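Long-range contacts in hemolysin-related protein (Vibrio cholerae serotype O1, PDB 6MLT), which is an extracellular biofilm matrix protein that binds calcium and probably helps biofilms adhere to surfaces through carbohydrate recognition: residues 22-27 with 72-77; 26-31 with 59-64. One frame throughout, in Å; residues are numbered along the deposited sequence.

Contact 1: residues 22-27 with 72-77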
# COMPACT_ATOMS: atom_id res chain seq x y z
N SER A 22 -3.60 18.63 -30.87
CA SER A 22 -5.05 18.57 -30.89
C SER A 22 -5.57 19.71 -31.75
O SER A 22 -4.92 20.74 -31.88
CB SER A 22 -5.62 18.67 -29.47
OG SER A 22 -7.04 18.73 -29.48
N VAL A 23 -6.75 19.50 -32.33
CA VAL A 23 -7.45 20.61 -32.98
C VAL A 23 -8.11 21.52 -31.95
O VAL A 23 -8.42 22.67 -32.26
CB VAL A 23 -8.51 20.09 -33.97
CG1 VAL A 23 -7.85 19.22 -35.02
CG2 VAL A 23 -9.61 19.34 -33.24
N PHE A 24 -8.32 21.03 -30.73
CA PHE A 24 -8.82 21.86 -29.63
C PHE A 24 -7.62 22.44 -28.90
O PHE A 24 -6.87 21.70 -28.24
CB PHE A 24 -9.70 21.04 -28.70
CG PHE A 24 -10.23 21.81 -27.53
CD1 PHE A 24 -11.23 22.74 -27.70
CD2 PHE A 24 -9.72 21.61 -26.26
CE1 PHE A 24 -11.72 23.46 -26.62
CE2 PHE A 24 -10.20 22.33 -25.17
CZ PHE A 24 -11.20 23.25 -25.36
N HIS A 25 -7.42 23.75 -29.02
CA HIS A 25 -6.30 24.46 -28.41
C HIS A 25 -4.99 23.76 -28.72
O HIS A 25 -4.36 23.18 -27.82
CB HIS A 25 -6.51 24.60 -26.90
CG HIS A 25 -7.53 25.63 -26.53
ND1 HIS A 25 -7.25 26.98 -26.54
CD2 HIS A 25 -8.83 25.52 -26.17
CE1 HIS A 25 -8.34 27.65 -26.19
NE2 HIS A 25 -9.31 26.79 -25.96
N PRO A 26 -4.54 23.79 -29.98
CA PRO A 26 -3.29 23.09 -30.33
C PRO A 26 -2.09 23.59 -29.55
O PRO A 26 -1.13 22.83 -29.36
CB PRO A 26 -3.15 23.35 -31.84
CG PRO A 26 -4.02 24.52 -32.13
CD PRO A 26 -5.16 24.44 -31.15
N GLU A 27 -2.11 24.85 -29.09
CA GLU A 27 -0.98 25.38 -28.33
C GLU A 27 -0.86 24.75 -26.95
O GLU A 27 0.21 24.84 -26.34
CB GLU A 27 -1.11 26.90 -28.19
CG GLU A 27 -2.11 27.39 -27.13
CD GLU A 27 -3.57 27.16 -27.52
OE1 GLU A 27 -3.85 26.75 -28.67
OE2 GLU A 27 -4.45 27.40 -26.66
N TYR A 72 -5.94 22.62 -19.62
CA TYR A 72 -7.16 21.93 -20.02
C TYR A 72 -7.09 20.47 -19.63
O TYR A 72 -6.09 19.80 -19.88
CB TYR A 72 -7.40 22.05 -21.53
CG TYR A 72 -7.83 23.44 -21.95
CD1 TYR A 72 -9.12 23.89 -21.70
CD2 TYR A 72 -6.94 24.31 -22.57
CE1 TYR A 72 -9.52 25.16 -22.06
CE2 TYR A 72 -7.34 25.59 -22.94
CZ TYR A 72 -8.62 26.01 -22.68
OH TYR A 72 -9.01 27.27 -23.03
N ILE A 73 -8.18 19.96 -19.04
CA ILE A 73 -8.32 18.53 -18.82
C ILE A 73 -8.63 17.85 -20.14
O ILE A 73 -9.53 18.28 -20.88
CB ILE A 73 -9.43 18.24 -17.79
CG1 ILE A 73 -9.17 19.00 -16.49
CG2 ILE A 73 -9.53 16.74 -17.53
CD1 ILE A 73 -10.34 18.93 -15.50
N ARG A 74 -7.89 16.79 -20.45
CA ARG A 74 -8.09 16.02 -21.67
C ARG A 74 -8.15 14.54 -21.34
O ARG A 74 -7.37 14.05 -20.51
CB ARG A 74 -6.97 16.26 -22.68
CG ARG A 74 -6.77 17.71 -23.11
CD ARG A 74 -5.80 17.76 -24.29
NE ARG A 74 -5.36 19.11 -24.64
CZ ARG A 74 -5.80 19.82 -25.67
NH1 ARG A 74 -6.75 19.34 -26.47
NH2 ARG A 74 -5.31 21.03 -25.90
N ALA A 75 -9.07 13.84 -21.99
CA ALA A 75 -9.20 12.39 -21.86
C ALA A 75 -8.70 11.72 -23.14
O ALA A 75 -9.19 12.04 -24.23
CB ALA A 75 -10.64 11.99 -21.58
N LEU A 76 -7.76 10.79 -22.99
CA LEU A 76 -7.13 10.11 -24.12
C LEU A 76 -7.47 8.63 -24.11
O LEU A 76 -7.35 7.96 -23.07
CB LEU A 76 -5.61 10.28 -24.06
CG LEU A 76 -5.11 11.72 -23.89
CD1 LEU A 76 -3.59 11.76 -23.84
CD2 LEU A 76 -5.65 12.59 -25.01
N SER A 77 -7.87 8.11 -25.27
CA SER A 77 -8.26 6.71 -25.36
C SER A 77 -7.08 5.80 -25.07
O SER A 77 -6.00 5.97 -25.63
CB SER A 77 -8.81 6.42 -26.76
OG SER A 77 -9.09 5.04 -26.89

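Contact 2: residues 26-31 with 59-64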
# COMPACT_ATOMS: atom_id res chain seq x y z
N PRO A 26 -4.54 23.79 -29.98
CA PRO A 26 -3.29 23.09 -30.33
C PRO A 26 -2.09 23.59 -29.55
O PRO A 26 -1.13 22.83 -29.36
CB PRO A 26 -3.15 23.35 -31.84
CG PRO A 26 -4.02 24.52 -32.13
CD PRO A 26 -5.16 24.44 -31.15
N GLU A 27 -2.11 24.85 -29.09
CA GLU A 27 -0.98 25.38 -28.33
C GLU A 27 -0.86 24.75 -26.95
O GLU A 27 0.21 24.84 -26.34
CB GLU A 27 -1.11 26.90 -28.19
CG GLU A 27 -2.11 27.39 -27.13
CD GLU A 27 -3.57 27.16 -27.52
OE1 GLU A 27 -3.85 26.75 -28.67
OE2 GLU A 27 -4.45 27.40 -26.66
N SER A 28 -1.93 24.16 -26.42
CA SER A 28 -1.93 23.58 -25.07
C SER A 28 -1.55 22.12 -25.21
O SER A 28 -2.41 21.24 -25.31
CB SER A 28 -3.29 23.76 -24.41
OG SER A 28 -3.31 23.21 -23.10
N ASN A 29 -0.25 21.84 -25.23
CA ASN A 29 0.21 20.49 -25.55
C ASN A 29 1.36 20.03 -24.66
O ASN A 29 2.04 19.06 -25.00
CB ASN A 29 0.63 20.41 -27.02
CG ASN A 29 1.72 21.40 -27.36
OD1 ASN A 29 2.26 22.07 -26.48
ND2 ASN A 29 2.06 21.49 -28.63
N GLN A 30 1.60 20.71 -23.54
CA GLN A 30 2.63 20.34 -22.57
C GLN A 30 1.96 19.68 -21.37
O GLN A 30 0.86 20.08 -20.97
CB GLN A 30 3.41 21.57 -22.10
CG GLN A 30 3.95 22.47 -23.20
CD GLN A 30 5.16 21.88 -23.89
OE1 GLN A 30 6.11 21.44 -23.23
NE2 GLN A 30 5.15 21.86 -25.22
N VAL A 31 2.62 18.68 -20.78
CA VAL A 31 2.07 17.99 -19.62
C VAL A 31 3.17 17.81 -18.58
O VAL A 31 4.29 17.41 -18.92
CB VAL A 31 1.45 16.63 -20.00
CG1 VAL A 31 0.74 16.02 -18.81
CG2 VAL A 31 0.47 16.80 -21.15
N VAL A 59 -5.14 13.73 -18.41
CA VAL A 59 -4.02 14.64 -18.19
C VAL A 59 -4.54 16.07 -18.25
O VAL A 59 -5.66 16.33 -18.71
CB VAL A 59 -2.88 14.43 -19.21
CG1 VAL A 59 -2.28 13.05 -19.04
CG2 VAL A 59 -3.38 14.62 -20.62
N VAL A 60 -3.71 17.00 -17.79
CA VAL A 60 -3.97 18.43 -17.89
C VAL A 60 -2.86 19.03 -18.74
O VAL A 60 -1.68 18.87 -18.42
CB VAL A 60 -4.04 19.09 -16.51
CG1 VAL A 60 -4.44 20.56 -16.64
CG2 VAL A 60 -5.01 18.33 -15.58
N THR A 61 -3.24 19.71 -19.82
CA THR A 61 -2.27 20.27 -20.76
C THR A 61 -2.16 21.79 -20.59
O THR A 61 -3.15 22.47 -20.29
CB THR A 61 -2.65 19.95 -22.21
OG1 THR A 61 -3.93 20.54 -22.54
CG2 THR A 61 -2.74 18.46 -22.43
N PHE A 62 -0.95 22.31 -20.79
CA PHE A 62 -0.69 23.75 -20.74
C PHE A 62 0.17 24.17 -21.92
O PHE A 62 0.77 23.35 -22.62
CB PHE A 62 -0.01 24.16 -19.42
CG PHE A 62 1.33 23.55 -19.21
CD1 PHE A 62 1.45 22.30 -18.61
CD2 PHE A 62 2.49 24.22 -19.58
CE1 PHE A 62 2.70 21.73 -18.40
CE2 PHE A 62 3.74 23.65 -19.37
CZ PHE A 62 3.84 22.41 -18.78
N GLU A 63 0.24 25.49 -22.13
CA GLU A 63 0.97 26.08 -23.24
C GLU A 63 2.31 26.61 -22.76
O GLU A 63 2.41 27.24 -21.71
CB GLU A 63 0.18 27.23 -23.87
CG GLU A 63 0.90 27.91 -25.03
CD GLU A 63 0.26 29.22 -25.46
OE1 GLU A 63 -0.64 29.73 -24.75
OE2 GLU A 63 0.67 29.75 -26.52
N GLY A 64 3.35 26.36 -23.57
CA GLY A 64 4.65 26.95 -23.31
C GLY A 64 5.14 26.66 -21.91
O GLY A 64 5.16 25.51 -21.46
O HOH W 1 3.22 24.78 -26.03

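Contact 1: residues 22-27 with 72-77
Arg74 reaches out from its strand into the loop 22-27, grips Phe24 O with two nitrogens and reaches the next carbonyl, His25 O, only weakly. Its chain runs extended from CG to NE, long enough to carry the guanidinium across to the loop backbone. The head meets Phe24 O end-on: Arg74 NH2 lies 2.9 Å and Arg74 NH1 3.0 Å from Phe24 O, which sits in the guanidinium plane and so accepts from both nitrogens. The weak, bent bond from Arg74 NH2 to His25 O measures 3.0 Å. NE bonds to Thr61 OG1, and the two terminal nitrogens have further partners: NH1 a salt bridge to Glu83 OE2, NH2 a hydrogen bond to Ser28 O. Arginine suits this buried place because a single head can serve so many oxygens. Ser22 OG accepts from Phe24 N at 2.9 Å, closing an ST turn, and is hydrogen-bonded to Glu83 as well, so this carboxylate holds both sides of the contact.

Beside the polar network lie the rings. The edge of Phe24 at CE2 points at one face of Tyr72, T-shaped with planes at 73°, whereas His25 is tilted 23° from parallel to Tyr72 in an offset stack, centroids 4.3 Å apart. His25 ND1 donates to the syn lone pair of Glu27 OE2 at 2.8 Å, which limits the rotation of the imidazole. A histidine-carboxylate pair, an aromatic cluster and an arginine gripping backbone carbonyls together fasten the irregular loop 22-27 onto strand 71-76, an inner strand of an antiparallel beta-sheet.

Contact 2: residues 26-31 with 59-64
Gln30 and Phe62 form the tight part of this contact, a hydrogen-bonded antiparallel pair. Gln30 N donates to Phe62 O and Phe62 N to Gln30 O, both at 2.9 Å. Phe62 CG lies between its backbone N and carbonyl carbon (chi1 62°), which turns the ring back under the opposing strand; Gln30 CB then rests over its face, 3.5 Å from the centroid, as a CH-pi contact. The Gln30 chain bends at chi2; its OE1 accepts from Asp543 N, and NE2 donates to Asn29 OD1. Farther along, the two methyls of Val31 let it touch two residues of strand 56-63: Val31 CG1 lies 4.0 Å from Val59 CB, and Val31 CG2 3.8 Å from Thr61 CG2. Ser28 OG and Thr61 OG1 share a 2.8 Å hydrogen bond, pairing two small hydroxyls in a buried spot.

Toward Gly64 the fit is looser. The partly exposed Glu27 meets the exposed Glu63 through carbon, CG of Glu27 against CD of Glu63; Glu27 OE2 is held by His25 ND1, and the two carboxylates, planes 74° apart, do not touch. A water bridges Asn29 OD1 and Gly64 N, filling in for direct contact. At Gly64 the positive phi of 54°, easy for glycine, carries the chain out of the strand. Asn29 and Gln30 both lie opposite Phe62, a classic beta bulge where the short, weakly bonded strand 28-30 meets strand 56-63 of the antiparallel sheet.

In the fold
From the N terminus, the chain leaves strand 13-19, passes through the loop 22-27 and enters strand 28-30, so both contacts begin on overlapping segments. Contact 2 closes the shorter loop, returning at strand 56-63; the intervening chain carries the calcium ligands from Asn41 to Asp56, the last on strand 56-63 itself. Contact 1 closes the longer one, ending on strand 71-76; contact 2 lies wholly within the span of contact 1, sharing Pro26 and Glu27 with it. Strands 56-63 and 71-76 are antiparallel neighbours, joined by Tyr72 O to Thr61 N, so the two contacts fix the entering loop and short strand to one five-stranded sheet.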